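Local coordinates for rhamnogalacturonan endolyase YesW (Bacillus subtilis, PDB 2ZUX), which cleaves the rhamnogalacturonan backbone of plant cell-wall pectin by endo-type elimination and needs calcium or manganese for activity, at residues Phe181-Asp185 with Arg548-Ala552; His326-Ile330 with Trp553-Tyr558. All coordinates share one frame; numbering follows the deposited sequence.

Both contacts are buried near the middle of the beta-propeller, and neither is a surface contact. They share one stretch of chain: helix 547-553 supplies the whole second segment of contact 1, and the residues that follow, from Trp-553, make the turn and loop of contact 2. Each pairs this run of chain with the edge strand of a different four-stranded sheet. Contact 1 is knit by water and by an arginine-tyrosine pair, with its calcium beyond the interface. Contact 2 runs from an indole packed on aliphatic side chains to a direct backbone bond, two calcium sites and a rhamnose. They touch where Met-182 meets Ile-556 and Leu-549 meets Ile-330.

Contact 1. Residues Phe181-Asp185 with Arg548-Ala552; sequences FMVYD and RLGIA. With CA (calcium ion), chain G.
Strand 182-184, an edge strand of a four-stranded propeller sheet, packs through the side chains of Met-182 and Tyr-184 and the backbone of Val-183 on Arg-548, Leu-549 and Ala-552 of the buried helix 547-553; the short segment axes approach to 9.0 Å, with their N-to-C directions 140° apart. No direct hydrogen bond joins the segments; two waters do the polar work. One donates to Phe-181 O and to Ala-552 O, the latter 2.7 Å from it, and accepts from Val-183 N, so a single buried molecule serves the strand backbone and a carbonyl at the C-terminal end of the helix. The other donates to Val-183 O and accepts from Arg-548 NH1 at 2.8 Å, lying at the edge of the guanidinium in its plane. Tyr-184 and Arg-548 run antiparallel alongside one another: Tyr-184 CE1 sits over the centre of one guanidinium face, 3.9 Å above it, with the two planes inclined at 52°. Arg-548 CG, placed by chi1, lies 3.8 Å from Tyr-184 OH, and the bend at chi2 (62°) beyond it brings the guanidinium over to the ring. Beside it Leu-549 CD2 approaches the same hydroxyl, which is hydrogen-bonded to Tyr-274 OH. Met-182, bent at chi2 and chi3, lays its SD near Ala-552 CB at 4.4 Å and its CE against Ala-552 O. Just past the strand, Asp-185 turns from the helix and gives OD1 to calcium at 2.4 Å; Asp-187, Asp-189, Lys-191 O and Glu-193 complete the protein ligands in an EF-hand-like calcium loop. Arg-548 NH2 also makes a salt bridge with Glu-6 OE2, a second hold on the guanidinium. Strand 268-273 covers Met-182, Tyr-184 and Leu-549, strands 109-120 and 129-136 pack on Phe-181 and Val-183, and strand 193-198 pairs with 182-184.

Contact 2. Residues His326-Ile330 with Trp553-Tyr558; sequences HNLSI and WQNIAY. With CA (calcium ion), chain D; CA (calcium ion), chain C; RAM (alpha-L-rhamnopyranose), chain M.
Leu-328 CG meets Ile-556 CD1 at 3.7 Å, the two side chains roughly perpendicular, while Leu-328 CD1 and Ile-330 CG1 both reach CD1 of Trp-553. The indole also lies under a backbone group: Leu-328 O stands 3.5 Å above its plane, over the centre of one face. With chi1 at 55°, Trp-553 CG sits between backbone N and carbonyl carbon, and the ring is thrown toward strand 329-331. Replacing Trp-553 by an alanine is likely to open a gap beside Leu-328 and Ile-330 and to leave the water on Ile-330 N without its NE1 donor, 3.0 Å away. A type I beta turn, Trp-553 to Ile-556, leads the chain into a calcium-binding loop, where Asn-555 O and Ala-557 O bind one ion with Asp-116 and Asn-559. Beyond it Tyr-558 N donates to His-326 O at 3.0 Å, in the carbonyl plane. The Tyr-558 and His-326 side chains run in the same direction, ring planes at 50°, CE2 of the tyrosine off-centre over the imidazole face. His-326 ND1 is hydrogen-bonded to Tyr-288 OH, and NE2 binds a second calcium at 2.2 Å, shared with His-362, Asp-364 and Glu-385. At the polar edge, Tyr-558, a substrate-binding residue, brings its OH to 3.0 Å from rhamnose O2.

Contact 1. Residues Phe181-Asp185 with Arg548-Ala552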
ATOM      1  N   PHE A 181       1.469  -9.573  -3.657  1.00  9.07           N
ATOM      2  CA  PHE A 181       0.867  -9.347  -4.973  1.00  9.23           C
ATOM      3  C   PHE A 181       0.931  -7.903  -5.430  1.00  9.47           C
ATOM      4  O   PHE A 181       0.562  -6.983  -4.704  1.00  9.48           O
ATOM      5  CB  PHE A 181      -0.552  -9.938  -5.059  1.00  9.75           C
ATOM      6  CG  PHE A 181      -1.552  -9.340  -4.089  1.00  9.52           C
ATOM      7  CD1 PHE A 181      -2.503  -8.431  -4.534  1.00 10.95           C
ATOM      8  CD2 PHE A 181      -1.570  -9.713  -2.744  1.00 10.54           C
ATOM      9  CE1 PHE A 181      -3.437  -7.888  -3.656  1.00  9.88           C
ATOM     10  CE2 PHE A 181      -2.496  -9.157  -1.857  1.00 10.94           C
ATOM     11  CZ  PHE A 181      -3.423  -8.247  -2.315  1.00 10.83           C
ATOM     12  N   MET A 182       1.439  -7.722  -6.646  1.00  9.10           N
ATOM     13  CA  MET A 182       1.620  -6.403  -7.230  1.00  9.34           C
ATOM     14  C   MET A 182       0.561  -6.147  -8.276  1.00  9.55           C
ATOM     15  O   MET A 182       0.365  -6.951  -9.188  1.00 10.73           O
ATOM     16  CB  MET A 182       3.012  -6.279  -7.850  1.00 10.01           C
ATOM     17  CG  MET A 182       4.132  -6.154  -6.825  1.00 10.27           C
ATOM     18  SD  MET A 182       3.952  -4.707  -5.751  1.00 11.48           S
ATOM     19  CE  MET A 182       3.594  -5.481  -4.172  1.00 11.11           C
ATOM     20  N   VAL A 183      -0.114  -5.017  -8.133  1.00  9.59           N
ATOM     21  CA  VAL A 183      -1.143  -4.614  -9.086  1.00  9.38           C
ATOM     22  C   VAL A 183      -0.702  -3.302  -9.706  1.00  9.69           C
ATOM     23  O   VAL A 183      -0.520  -2.309  -9.003  1.00  9.60           O
ATOM     24  CB  VAL A 183      -2.525  -4.459  -8.403  1.00  9.47           C
ATOM     25  CG1 VAL A 183      -3.594  -4.109  -9.436  1.00  9.45           C
ATOM     26  CG2 VAL A 183      -2.901  -5.731  -7.637  1.00  9.74           C
ATOM     27  N   TYR A 184      -0.513  -3.293 -11.022  1.00  9.66           N
ATOM     28  CA  TYR A 184       0.034  -2.106 -11.664  1.00  9.64           C
ATOM     29  C   TYR A 184      -0.048  -2.258 -13.160  1.00  9.81           C
ATOM     30  O   TYR A 184      -0.021  -3.371 -13.679  1.00 10.00           O
ATOM     31  CB  TYR A 184       1.507  -1.897 -11.256  1.00  9.88           C
ATOM     32  CG  TYR A 184       1.864  -0.432 -11.148  1.00  9.64           C
ATOM     33  CD1 TYR A 184       1.575   0.283  -9.990  1.00  9.46           C
ATOM     34  CD2 TYR A 184       2.472   0.249 -12.208  1.00 10.56           C
ATOM     35  CE1 TYR A 184       1.876   1.626  -9.883  1.00 10.10           C
ATOM     36  CE2 TYR A 184       2.769   1.608 -12.110  1.00 10.12           C
ATOM     37  CZ  TYR A 184       2.474   2.286 -10.939  1.00  9.99           C
ATOM     38  OH  TYR A 184       2.745   3.633 -10.802  1.00 11.03           O
ATOM     39  N   ASP A 185      -0.139  -1.123 -13.851  1.00  9.86           N
ATOM     40  CA  ASP A 185      -0.016  -1.116 -15.304  1.00 10.71           C
ATOM     41  C   ASP A 185       1.472  -1.162 -15.653  1.00 10.84           C
ATOM     42  O   ASP A 185       2.104  -0.126 -15.865  1.00 11.39           O
ATOM     43  CB  ASP A 185      -0.690   0.119 -15.900  1.00 10.56           C
ATOM     44  CG  ASP A 185      -0.613   0.162 -17.409  1.00 10.91           C
ATOM     45  OD1 ASP A 185      -0.300  -0.873 -18.035  1.00 10.81           O
ATOM     46  OD2 ASP A 185      -0.864   1.263 -17.953  1.00 11.43           O
ATOM     47  N   ARG A 548       1.701   6.568  -4.580  1.00  9.33           N
ATOM     48  CA  ARG A 548       1.117   5.549  -5.459  1.00  9.21           C
ATOM     49  C   ARG A 548       1.843   4.222  -5.302  1.00  9.41           C
ATOM     50  O   ARG A 548       1.233   3.146  -5.307  1.00  9.36           O
ATOM     51  CB  ARG A 548       1.153   6.002  -6.924  1.00  9.77           C
ATOM     52  CG  ARG A 548       0.632   4.968  -7.932  1.00  9.34           C
ATOM     53  CD  ARG A 548      -0.821   4.674  -7.641  1.00  9.52           C
ATOM     54  NE  ARG A 548      -1.422   3.592  -8.431  1.00 10.59           N
ATOM     55  CZ  ARG A 548      -1.471   2.313  -8.057  1.00 10.02           C
ATOM     56  NH1 ARG A 548      -0.863   1.904  -6.943  1.00 10.21           N
ATOM     57  NH2 ARG A 548      -2.094   1.428  -8.829  1.00  9.97           N
ATOM     58  N   LEU A 549       3.163   4.298  -5.189  1.00  8.89           N
ATOM     59  CA  LEU A 549       3.965   3.095  -5.000  1.00  9.49           C
ATOM     60  C   LEU A 549       3.717   2.466  -3.632  1.00  8.87           C
ATOM     61  O   LEU A 549       3.730   1.245  -3.516  1.00  8.73           O
ATOM     62  CB  LEU A 549       5.456   3.374  -5.228  1.00  9.76           C
ATOM     63  CG  LEU A 549       5.773   3.917  -6.630  1.00 11.45           C
ATOM     64  CD1 LEU A 549       7.268   4.164  -6.759  1.00 13.71           C
ATOM     65  CD2 LEU A 549       5.291   2.980  -7.725  1.00 13.39           C
ATOM     66  N   GLY A 550       3.482   3.297  -2.618  1.00  8.78           N
ATOM     67  CA  GLY A 550       3.089   2.809  -1.291  1.00  8.88           C
ATOM     68  C   GLY A 550       1.792   2.015  -1.298  1.00  8.66           C
ATOM     69  O   GLY A 550       1.667   1.003  -0.593  1.00  8.37           O
ATOM     70  N   ILE A 551       0.837   2.438  -2.119  1.00  8.25           N
ATOM     71  CA  ILE A 551      -0.413   1.688  -2.223  1.00  8.68           C
ATOM     72  C   ILE A 551      -0.129   0.323  -2.853  1.00  8.44           C
ATOM     73  O   ILE A 551      -0.659  -0.693  -2.398  1.00  9.06           O
ATOM     74  CB  ILE A 551      -1.500   2.471  -2.987  1.00  8.56           C
ATOM     75  CG1 ILE A 551      -1.796   3.801  -2.275  1.00  9.44           C
ATOM     76  CG2 ILE A 551      -2.760   1.620  -3.138  1.00  9.57           C
ATOM     77  CD1 ILE A 551      -2.044   3.700  -0.768  1.00  9.58           C
ATOM     78  N   ALA A 552       0.750   0.282  -3.852  1.00  8.93           N
ATOM     79  CA  ALA A 552       1.101  -0.999  -4.455  1.00  8.48           C
ATOM     80  C   ALA A 552       1.744  -1.969  -3.459  1.00  8.62           C
ATOM     81  O   ALA A 552       1.455  -3.158  -3.516  1.00  8.75           O
ATOM     82  CB  ALA A 552       1.991  -0.805  -5.683  1.00  9.09           C
TER
HETATM   83 CA    CA G 633      -1.172  -3.021 -18.783  1.00 11.95          CA
HETATM   84  O   HOH W   1      -0.221  -4.289  -5.268  1.00  9.19           O
HETATM   85  O   HOH W   2      -1.384  -0.890  -6.829  1.00  9.68           O
HETATM   86  O   HOH W   3      -2.518  -4.525 -20.171  1.00 23.66           O

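Contact 2. Residues His326-Ile330 with Trp553-Tyr558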
ATOM      1  N   HIS A 326      10.073  -6.674   7.535  1.00  8.77           N
ATOM      2  CA  HIS A 326       8.860  -7.280   6.953  1.00  8.60           C
ATOM      3  C   HIS A 326       8.095  -6.280   6.077  1.00  8.58           C
ATOM      4  O   HIS A 326       6.864  -6.305   6.025  1.00  8.69           O
ATOM      5  CB  HIS A 326       7.883  -7.748   8.032  1.00  9.00           C
ATOM      6  CG  HIS A 326       8.494  -8.564   9.125  1.00  8.83           C
ATOM      7  ND1 HIS A 326       8.908  -9.870   8.956  1.00  9.95           N
ATOM      8  CD2 HIS A 326       8.728  -8.256  10.418  1.00  9.96           C
ATOM      9  CE1 HIS A 326       9.372 -10.329  10.106  1.00 10.45           C
ATOM     10  NE2 HIS A 326       9.262  -9.371  11.011  1.00 10.36           N
ATOM     11  N   ASN A 327       8.827  -5.387   5.423  1.00  8.64           N
ATOM     12  CA  ASN A 327       8.255  -4.324   4.601  1.00  8.88           C
ATOM     13  C   ASN A 327       9.404  -3.606   3.911  1.00  8.84           C
ATOM     14  O   ASN A 327      10.567  -3.816   4.243  1.00  9.11           O
ATOM     15  CB  ASN A 327       7.345  -3.360   5.410  1.00  9.35           C
ATOM     16  CG  ASN A 327       7.726  -3.250   6.882  1.00  9.29           C
ATOM     17  OD1 ASN A 327       7.001  -3.744   7.771  1.00 10.74           O
ATOM     18  ND2 ASN A 327       8.839  -2.604   7.157  1.00  7.84           N
ATOM     19  N   LEU A 328       9.074  -2.786   2.926  1.00  9.13           N
ATOM     20  CA  LEU A 328      10.060  -1.977   2.216  1.00  9.72           C
ATOM     21  C   LEU A 328       9.396  -0.678   1.767  1.00  9.67           C
ATOM     22  O   LEU A 328       8.176  -0.531   1.873  1.00  9.49           O
ATOM     23  CB  LEU A 328      10.672  -2.745   1.032  1.00 10.24           C
ATOM     24  CG  LEU A 328       9.784  -3.458   0.011  1.00  9.71           C
ATOM     25  CD1 LEU A 328       8.945  -2.495  -0.825  1.00 11.68           C
ATOM     26  CD2 LEU A 328      10.644  -4.319  -0.899  1.00 10.46           C
ATOM     27  N   SER A 329      10.198   0.267   1.295  1.00  9.97           N
ATOM     28  CA  SER A 329       9.683   1.472   0.657  1.00 10.16           C
ATOM     29  C   SER A 329      10.393   1.666  -0.670  1.00 10.12           C
ATOM     30  O   SER A 329      11.460   1.091  -0.905  1.00  9.91           O
ATOM     31  CB  SER A 329       9.928   2.713   1.511  1.00 10.48           C
ATOM     32  OG  SER A 329       9.448   2.569   2.841  1.00 13.01           O
ATOM     33  N   ILE A 330       9.790   2.478  -1.536  1.00  9.92           N
ATOM     34  CA  ILE A 330      10.352   2.778  -2.853  1.00 10.56           C
ATOM     35  C   ILE A 330      10.243   4.272  -3.075  1.00  9.85           C
ATOM     36  O   ILE A 330       9.157   4.839  -2.951  1.00 10.62           O
ATOM     37  CB  ILE A 330       9.562   2.076  -3.983  1.00 11.25           C
ATOM     38  CG1 ILE A 330       9.384   0.582  -3.714  1.00 12.92           C
ATOM     39  CG2 ILE A 330      10.227   2.336  -5.338  1.00 11.15           C
ATOM     40  CD1 ILE A 330      10.627  -0.231  -3.891  1.00 14.04           C
ATOM     41  N   TRP A 553       2.599  -1.478  -2.553  1.00  8.41           N
ATOM     42  CA  TRP A 553       3.212  -2.384  -1.576  1.00  8.26           C
ATOM     43  C   TRP A 553       2.482  -2.473  -0.238  1.00  8.41           C
ATOM     44  O   TRP A 553       2.940  -3.188   0.654  1.00  8.53           O
ATOM     45  CB  TRP A 553       4.732  -2.162  -1.371  1.00  8.70           C
ATOM     46  CG  TRP A 553       5.211  -0.777  -0.994  1.00  8.13           C
ATOM     47  CD1 TRP A 553       6.054  -0.002  -1.742  1.00  8.52           C
ATOM     48  CD2 TRP A 553       4.969  -0.034   0.227  1.00  8.66           C
ATOM     49  NE1 TRP A 553       6.330   1.164  -1.090  1.00  9.11           N
ATOM     50  CE2 TRP A 553       5.663   1.187   0.108  1.00  8.80           C
ATOM     51  CE3 TRP A 553       4.200  -0.263   1.385  1.00  8.52           C
ATOM     52  CZ2 TRP A 553       5.640   2.170   1.104  1.00  8.63           C
ATOM     53  CZ3 TRP A 553       4.165   0.726   2.371  1.00  9.20           C
ATOM     54  CH2 TRP A 553       4.881   1.927   2.212  1.00  8.87           C
ATOM     55  N   GLN A 554       1.342  -1.795  -0.094  1.00  8.02           N
ATOM     56  CA  GLN A 554       0.671  -1.806   1.209  1.00  8.47           C
ATOM     57  C   GLN A 554       0.393  -3.224   1.715  1.00  8.43           C
ATOM     58  O   GLN A 554       0.569  -3.512   2.907  1.00  8.81           O
ATOM     59  CB  GLN A 554      -0.619  -0.988   1.210  1.00  8.57           C
ATOM     60  CG  GLN A 554      -1.153  -0.781   2.625  1.00  8.73           C
ATOM     61  CD  GLN A 554      -2.311   0.185   2.657  1.00  8.49           C
ATOM     62  OE1 GLN A 554      -3.422  -0.164   3.073  1.00  8.81           O
ATOM     63  NE2 GLN A 554      -2.071   1.411   2.198  1.00  8.73           N
ATOM     64  N   ASN A 555      -0.010  -4.117   0.821  1.00  8.04           N
ATOM     65  CA  ASN A 555      -0.339  -5.479   1.242  1.00  8.28           C
ATOM     66  C   ASN A 555       0.843  -6.265   1.765  1.00  8.76           C
ATOM     67  O   ASN A 555       0.660  -7.212   2.514  1.00  9.05           O
ATOM     68  CB  ASN A 555      -1.029  -6.272   0.113  1.00  8.31           C
ATOM     69  CG  ASN A 555      -0.091  -6.615  -1.040  1.00  8.42           C
ATOM     70  OD1 ASN A 555       0.007  -5.865  -2.028  1.00 11.08           O
ATOM     71  ND2 ASN A 555       0.540  -7.760  -0.964  1.00  7.08           N
ATOM     72  N   ILE A 556       2.052  -5.926   1.327  1.00  8.84           N
ATOM     73  CA  ILE A 556       3.135  -6.873   1.522  1.00  9.36           C
ATOM     74  C   ILE A 556       3.470  -7.096   2.988  1.00  8.63           C
ATOM     75  O   ILE A 556       3.527  -6.149   3.797  1.00  8.52           O
ATOM     76  CB  ILE A 556       4.387  -6.571   0.681  1.00  9.72           C
ATOM     77  CG1 ILE A 556       5.206  -5.441   1.290  1.00 11.10           C
ATOM     78  CG2 ILE A 556       4.008  -6.320  -0.782  1.00 10.62           C
ATOM     79  CD1 ILE A 556       6.517  -5.187   0.568  1.00 12.03           C
ATOM     80  N   ALA A 557       3.657  -8.376   3.305  1.00  8.34           N
ATOM     81  CA  ALA A 557       4.065  -8.821   4.635  1.00  8.05           C
ATOM     82  C   ALA A 557       3.373  -7.985   5.717  1.00  8.43           C
ATOM     83  O   ALA A 557       2.134  -7.991   5.782  1.00  8.42           O
ATOM     84  CB  ALA A 557       5.592  -8.830   4.758  1.00  9.08           C
ATOM     85  N   TYR A 558       4.114  -7.295   6.579  1.00  8.15           N
ATOM     86  CA  TYR A 558       3.472  -6.468   7.596  1.00  8.57           C
ATOM     87  C   TYR A 558       3.151  -5.080   7.067  1.00  8.80           C
ATOM     88  O   TYR A 558       3.981  -4.167   7.095  1.00  8.85           O
ATOM     89  CB  TYR A 558       4.300  -6.415   8.880  1.00  8.80           C
ATOM     90  CG  TYR A 558       4.427  -7.751   9.603  1.00  9.42           C
ATOM     91  CD1 TYR A 558       3.573  -8.824   9.324  1.00 10.38           C
ATOM     92  CD2 TYR A 558       5.404  -7.936  10.579  1.00 10.33           C
ATOM     93  CE1 TYR A 558       3.702 -10.042  10.007  1.00 10.66           C
ATOM     94  CE2 TYR A 558       5.534  -9.150  11.256  1.00 11.26           C
ATOM     95  CZ  TYR A 558       4.681 -10.198  10.948  1.00 11.20           C
ATOM     96  OH  TYR A 558       4.776 -11.414  11.588  1.00 13.69           O
TER
HETATM   97 CA    CA D 630       0.161  -8.278   4.488  1.00  8.35          CA
HETATM   98 CA    CA C 629      10.320  -9.008  12.856  1.00  5.84          CA
HETATM   99  C1  RAM M 639       0.259 -12.260  11.316  1.00 17.63           C
HETATM  100  C2  RAM M 639       1.080 -11.457  12.323  1.00 17.76           C
HETATM  101  C3  RAM M 639       0.217 -11.006  13.507  1.00 16.68           C
HETATM  102  C4  RAM M 639      -0.525 -12.191  14.132  1.00 16.55           C
HETATM  103  C5  RAM M 639      -1.302 -12.944  13.050  1.00 16.72           C
HETATM  104  C6  RAM M 639      -1.935 -14.203  13.631  1.00 17.33           C
HETATM  105  O1  RAM M 639      -0.616 -11.406  10.613  1.00 17.04           O
HETATM  106  O2  RAM M 639       2.142 -12.279  12.764  1.00 19.57           O
HETATM  107  O3  RAM M 639       1.007 -10.360  14.487  1.00 17.70           O
HETATM  108  O4  RAM M 639      -1.374 -11.733  15.169  1.00 16.16           O
HETATM  109  O5  RAM M 639      -0.457 -13.305  11.958  1.00 17.98           O
HETATM  110  O   HOH W   4       7.419   3.914  -1.164  1.00 15.98           O
HETATM  111  O   HOH W   5      10.950 -11.071  13.099  1.00 11.13           O
HETATM  112  O   HOH W   6       8.671  -9.550  14.080  1.00 13.06           O
HETATM  113  O   HOH W   7      -0.435  -9.740   6.174  1.00  9.49           O
HETATM  114  O   HOH W   8       0.886 -10.197   3.272  1.00  8.30           O